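Local coordinates for UPF0141 protein yjdB (Campylobacter jejuni subsp. jejuni HB93-13, PDB 4TN0) that probably transfers phosphoethanolamine onto periplasmic acceptors through a zinc-dependent domain of the alkaline phosphatase-like fold, and is required for polymyxin resistance and motility, at residues K17-L22 against N147-H152; F172-D177 against S186-N191. All blocks are in the same frame, centred on the assembly; numbering follows the deposited sequence.

Interaction 1: K17-L22 against N147-H152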
loop_
_atom_site.group_PDB
_atom_site.type_symbol
_atom_site.label_atom_id
_atom_site.label_comp_id
_atom_site.label_asym_id
_atom_site.label_seq_id
_atom_site.Cartn_x
_atom_site.Cartn_y
_atom_site.Cartn_z
ATOM N N LYS A 17 14.209 7.060 -17.580
ATOM C CA LYS A 17 13.451 8.008 -16.771
ATOM C C LYS A 17 12.316 7.242 -16.058
ATOM O O LYS A 17 11.479 6.609 -16.707
ATOM C CB LYS A 17 12.933 9.156 -17.653
ATOM C CG LYS A 17 14.074 9.874 -18.391
ATOM C CD LYS A 17 14.087 11.397 -18.238
ATOM C CE LYS A 17 15.248 12.030 -19.049
ATOM N NZ LYS A 17 15.170 11.908 -20.549
ATOM N N LYS A 18 12.313 7.275 -14.722
ATOM C CA LYS A 18 11.440 6.396 -13.922
ATOM C C LYS A 18 10.606 7.115 -12.840
ATOM O O LYS A 18 11.066 8.069 -12.193
ATOM C CB LYS A 18 12.274 5.291 -13.252
ATOM C CG LYS A 18 12.771 4.184 -14.164
ATOM C CD LYS A 18 13.657 3.223 -13.385
ATOM C CE LYS A 18 13.892 1.933 -14.147
ATOM N NZ LYS A 18 12.778 0.948 -13.954
ATOM N N LEU A 19 9.374 6.645 -12.650
ATOM C CA LEU A 19 8.501 7.147 -11.581
ATOM C C LEU A 19 7.680 6.046 -10.922
ATOM O O LEU A 19 6.774 5.495 -11.549
ATOM C CB LEU A 19 7.552 8.220 -12.123
ATOM C CG LEU A 19 6.469 8.713 -11.158
ATOM C CD1 LEU A 19 7.074 9.226 -9.861
ATOM C CD2 LEU A 19 5.590 9.780 -11.810
ATOM N N LEU A 20 7.952 5.770 -9.648
ATOM C CA LEU A 20 7.137 4.806 -8.905
ATOM C C LEU A 20 6.291 5.540 -7.853
ATOM O O LEU A 20 6.808 6.320 -7.049
ATOM C CB LEU A 20 8.003 3.714 -8.248
ATOM C CG LEU A 20 7.239 2.655 -7.440
ATOM C CD1 LEU A 20 6.247 1.949 -8.341
ATOM C CD2 LEU A 20 8.155 1.633 -6.764
ATOM N N VAL A 21 4.983 5.316 -7.907
ATOM C CA VAL A 21 4.075 5.810 -6.874
ATOM C C VAL A 21 3.681 4.623 -6.002
ATOM O O VAL A 21 3.042 3.673 -6.472
ATOM C CB VAL A 21 2.803 6.499 -7.462
ATOM C CG1 VAL A 21 1.797 6.790 -6.364
ATOM C CG2 VAL A 21 3.152 7.799 -8.213
ATOM N N LEU A 22 4.132 4.659 -4.749
ATOM C CA LEU A 22 3.842 3.602 -3.776
ATOM C C LEU A 22 2.709 4.058 -2.874
ATOM O O LEU A 22 2.852 5.026 -2.126
ATOM C CB LEU A 22 5.073 3.286 -2.932
ATOM C CG LEU A 22 4.948 2.227 -1.847
ATOM C CD1 LEU A 22 4.673 0.860 -2.456
ATOM C CD2 LEU A 22 6.214 2.198 -1.020
ATOM N N ASN A 147 12.289 8.728 -9.515
ATOM C CA ASN A 147 11.500 9.220 -8.380
ATOM C C ASN A 147 10.655 8.149 -7.716
ATOM O O ASN A 147 9.974 7.381 -8.407
ATOM C CB ASN A 147 10.552 10.336 -8.829
ATOM C CG ASN A 147 11.232 11.389 -9.673
ATOM O OD1 ASN A 147 11.667 12.430 -9.168
ATOM N ND2 ASN A 147 11.331 11.122 -10.971
ATOM N N ILE A 148 10.655 8.112 -6.385
ATOM C CA ILE A 148 9.603 7.369 -5.689
ATOM C C ILE A 148 8.813 8.344 -4.850
ATOM O O ILE A 148 9.369 9.126 -4.068
ATOM C CB ILE A 148 10.129 6.197 -4.802
ATOM C CG1 ILE A 148 8.944 5.406 -4.231
ATOM C CG2 ILE A 148 11.073 6.689 -3.705
ATOM C CD1 ILE A 148 9.324 4.143 -3.475
ATOM N N ILE A 149 7.501 8.292 -5.046
ATOM C CA ILE A 149 6.553 9.062 -4.267
ATOM C C ILE A 149 5.679 8.135 -3.436
ATOM O O ILE A 149 4.987 7.253 -3.970
ATOM C CB ILE A 149 5.669 9.935 -5.180
ATOM C CG1 ILE A 149 6.571 10.773 -6.113
ATOM C CG2 ILE A 149 4.728 10.803 -4.333
ATOM C CD1 ILE A 149 5.835 11.715 -7.049
ATOM N N VAL A 150 5.732 8.306 -2.119
ATOM C CA VAL A 150 4.883 7.510 -1.237
ATOM C C VAL A 150 3.643 8.303 -0.822
ATOM O O VAL A 150 3.733 9.454 -0.371
ATOM C CB VAL A 150 5.627 7.042 0.022
ATOM C CG1 VAL A 150 4.687 6.211 0.893
ATOM C CG2 VAL A 150 6.872 6.223 -0.347
ATOM N N LEU A 151 2.478 7.703 -1.041
ATOM C CA LEU A 151 1.254 8.257 -0.504
ATOM C C LEU A 151 0.728 7.295 0.568
ATOM O O LEU A 151 0.412 6.134 0.267
ATOM C CB LEU A 151 0.219 8.474 -1.607
ATOM C CG LEU A 151 0.707 9.295 -2.808
ATOM C CD1 LEU A 151 -0.378 9.405 -3.883
ATOM C CD2 LEU A 151 1.225 10.657 -2.387
ATOM N N HIS A 152 0.636 7.792 1.806
ATOM C CA HIS A 152 0.158 7.014 2.953
ATOM C C HIS A 152 -1.288 7.429 3.267
ATOM O O HIS A 152 -1.541 8.546 3.738
ATOM C CB HIS A 152 1.063 7.234 4.177
ATOM C CG HIS A 152 0.772 6.323 5.339
ATOM N ND1 HIS A 152 1.239 6.571 6.614
ATOM C CD2 HIS A 152 0.076 5.163 5.419
ATOM C CE1 HIS A 152 0.825 5.624 7.430
ATOM N NE2 HIS A 152 0.121 4.754 6.731
#
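Lys18 O is gripped by two N-H groups of Asn147 near the start of the parallel pairing of 18-22 with 147-152. The backbone N of Asn147 lies 3.0 Å from Lys18 O and well above the carbonyl plane, whereas ND2 reaches the same oxygen from the opposite face at 3.3 Å. That reach depends on chi1 of Asn147 (-48°), which sets CG beside its own backbone N; the amide oxygen is held in turn by the backbone N of Ser144. Beyond this pair the strands run parallel, their axes 4.7 Å apart, and Leu20 and Leu22 each use both N and O, to Asn147 and Ile149 and to Ile149 and Leu151 respectively. On the face of Leu19 and Val21, CD1 of Leu19 is the bump: it drops into the hollow between Asn147 CB (3.8 Å) and Ile149 CD1 (4.0 Å). Farther along, Val21 CG1 meets Leu151 CD1 at 4.2 Å. The other face is built differently. Ile148, extended with CG1 anti to N (chi1 -175°), sends CD1 into the notch between Leu20 CD2 and Leu22 CB, while Leu22 and Val150 lie side by side, CD2 to CG2 4.1 Å. Leu281 and Leu285 of helix 281-288 cover this second face at Leu22, Leu20 and Ile148. Strand 100-105 lies beside 147-152 and strand 218-224 beside 18-22, so both strands are interior to the sheet; such adjacent parallel strands with helical cover belong to the alpha/beta core of the alkaline phosphatase-like fold.

Interaction 2: F172-D177 against S186-N191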
loop_
_atom_site.group_PDB
_atom_site.type_symbol
_atom_site.label_atom_id
_atom_site.label_comp_id
_atom_site.label_asym_id
_atom_site.label_seq_id
_atom_site.Cartn_x
_atom_site.Cartn_y
_atom_site.Cartn_z
ATOM N N PHE A 172 -22.901 2.463 -1.589
ATOM C CA PHE A 172 -23.521 1.255 -1.037
ATOM C C PHE A 172 -24.329 1.582 0.233
ATOM O O PHE A 172 -23.794 2.148 1.189
ATOM C CB PHE A 172 -22.453 0.198 -0.760
ATOM C CG PHE A 172 -21.524 -0.049 -1.925
ATOM C CD1 PHE A 172 -22.032 -0.352 -3.180
ATOM C CD2 PHE A 172 -20.143 0.016 -1.765
ATOM C CE1 PHE A 172 -21.184 -0.588 -4.258
ATOM C CE2 PHE A 172 -19.279 -0.218 -2.842
ATOM C CZ PHE A 172 -19.798 -0.519 -4.088
ATOM N N THR A 173 -25.626 1.261 0.220
ATOM C CA THR A 173 -26.542 1.676 1.294
ATOM C C THR A 173 -27.508 0.550 1.713
ATOM O O THR A 173 -27.846 -0.307 0.903
ATOM C CB THR A 173 -27.372 2.933 0.867
ATOM O OG1 THR A 173 -28.060 2.645 -0.351
ATOM C CG2 THR A 173 -26.462 4.172 0.657
ATOM N N PRO A 174 -28.004 0.572 2.965
ATOM C CA PRO A 174 -27.803 1.582 4.020
ATOM C C PRO A 174 -26.389 1.521 4.617
ATOM O O PRO A 174 -25.668 0.584 4.309
ATOM C CB PRO A 174 -28.855 1.214 5.061
ATOM C CG PRO A 174 -29.042 -0.288 4.887
ATOM C CD PRO A 174 -28.865 -0.546 3.412
ATOM N N THR A 175 -26.016 2.519 5.418
ATOM C CA THR A 175 -24.700 2.622 6.015
ATOM C C THR A 175 -24.733 2.700 7.544
ATOM O O THR A 175 -25.785 2.882 8.163
ATOM C CB THR A 175 -23.952 3.884 5.489
ATOM O OG1 THR A 175 -24.619 5.072 5.941
ATOM C CG2 THR A 175 -23.867 3.878 3.965
ATOM N N CYS A 176 -23.559 2.589 8.150
ATOM C CA CYS A 176 -23.407 2.634 9.598
ATOM C C CYS A 176 -22.669 3.909 9.957
ATOM O O CYS A 176 -21.443 3.942 9.903
ATOM C CB CYS A 176 -22.647 1.391 10.082
ATOM S SG CYS A 176 -22.181 1.306 11.822
ATOM N N ASP A 177 -23.405 4.971 10.290
ATOM C CA ASP A 177 -22.792 6.295 10.461
ATOM C C ASP A 177 -22.534 6.572 11.940
ATOM O O ASP A 177 -22.962 7.582 12.498
ATOM C CB ASP A 177 -23.676 7.386 9.832
ATOM C CG ASP A 177 -23.969 7.128 8.344
ATOM O OD1 ASP A 177 -23.135 6.546 7.626
ATOM O OD2 ASP A 177 -25.095 7.430 7.901
ATOM N N SER A 186 -25.268 -5.654 10.407
ATOM C CA SER A 186 -23.947 -5.978 9.889
ATOM C C SER A 186 -23.847 -5.644 8.399
ATOM O O SER A 186 -22.776 -5.212 7.936
ATOM C CB SER A 186 -23.564 -7.445 10.178
ATOM O OG SER A 186 -24.393 -8.358 9.501
ATOM N N GLU A 187 -24.936 -5.812 7.646
ATOM C CA GLU A 187 -24.893 -5.429 6.229
ATOM C C GLU A 187 -24.592 -3.944 6.046
ATOM O O GLU A 187 -23.871 -3.565 5.126
ATOM C CB GLU A 187 -26.184 -5.767 5.502
ATOM C CG GLU A 187 -26.428 -7.253 5.330
ATOM C CD GLU A 187 -27.346 -7.542 4.152
ATOM O OE1 GLU A 187 -27.287 -6.784 3.157
ATOM O OE2 GLU A 187 -28.123 -8.525 4.218
ATOM N N ALA A 188 -25.146 -3.117 6.920
ATOM C CA ALA A 188 -24.932 -1.679 6.845
ATOM C C ALA A 188 -23.488 -1.373 7.176
ATOM O O ALA A 188 -22.898 -0.433 6.621
ATOM C CB ALA A 188 -25.903 -0.897 7.800
ATOM N N LEU A 189 -22.923 -2.136 8.110
ATOM C CA LEU A 189 -21.532 -1.942 8.473
ATOM C C LEU A 189 -20.649 -2.292 7.282
ATOM O O LEU A 189 -19.741 -1.532 6.937
ATOM C CB LEU A 189 -21.161 -2.768 9.698
ATOM C CG LEU A 189 -19.691 -2.724 10.106
ATOM C CD1 LEU A 189 -19.268 -1.285 10.367
ATOM C CD2 LEU A 189 -19.420 -3.602 11.318
ATOM N N ILE A 190 -20.938 -3.420 6.635
ATOM C CA ILE A 190 -20.167 -3.862 5.471
ATOM C C ILE A 190 -20.239 -2.831 4.353
ATOM O O ILE A 190 -19.226 -2.555 3.674
ATOM C CB ILE A 190 -20.633 -5.240 4.938
ATOM C CG1 ILE A 190 -20.689 -6.275 6.071
ATOM C CG2 ILE A 190 -19.792 -5.698 3.752
ATOM C CD1 ILE A 190 -19.376 -6.643 6.616
ATOM N N ASN A 191 -21.439 -2.291 4.124
ATOM C CA ASN A 191 -21.618 -1.288 3.087
ATOM C C ASN A 191 -20.690 -0.108 3.335
ATOM O O ASN A 191 -19.989 0.345 2.436
ATOM C CB ASN A 191 -23.066 -0.785 3.028
ATOM C CG ASN A 191 -24.041 -1.792 2.431
ATOM O OD1 ASN A 191 -23.655 -2.712 1.711
ATOM N ND2 ASN A 191 -25.327 -1.587 2.706
#
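A disulfide-tethered loop lies across the first turns of helix 186-211 here, with Cys176 bonded to Cys184 just ahead of the helix. Within 172-177 and 186-191 the hydrogen bond is from Asn191 ND2 to Pro174 O, 2.7 Å long with an N-H...O angle of 166°; it lies in the carbonyl plane and in the amide plane alike. Placing CG beside the backbone N (chi1 -73°) turns the Asn191 amide toward the loop, and its other end, OD1, accepts from Asn41 ND2. Farther along the helix, Thr192 OG1 and Asn195 OD1 hold the backbone N atoms of Cys176 and Phe172. Pro174 O also receives a CA-H...O contact from Ala188, 3.5 Å from its CA. Ala188 CB is a small knob fitting under the loop backbone, 3.8 Å from Thr175 C, while its carbonyl oxygen faces Thr175 CA at 3.6 Å. On one flank of Ala188, Cys176 SG rests against Leu189 CD1 at 4.2 Å; on the other, Phe172 CB packs on Asn191 CB at 4.0 Å. On the side of Thr175 turned away from the helix, OG1 donates to Asp177 OD1 at 2.7 Å. The whole is an irregular loop laid over a helix N-terminus, held by helix side chains bonding to loop backbone atoms and by the adjacent disulfide.

Interactions 1 and 2 lie on opposite sides of the chain's centre, with their own centres 34 Å apart and their nearest atoms about 20 Å apart, so neither touches the other. They follow in series along the chain: strand 146-152 of interaction 1 leads into the long loop that carries residues 172-177, and helix 186-211 comes next. Interaction 1 is central sheet packing, its centre about 12 Å from the chain's centre, whereas that of interaction 2 is about 25 Å from it. The bound zinc ion, held by Glu26, phosphorylated Thr65, Asp226 and His227, lies about 14 Å from the side chain of Val150; Glu26 follows shortly after strand 18-24, which ties interaction 1 to the site through the chain.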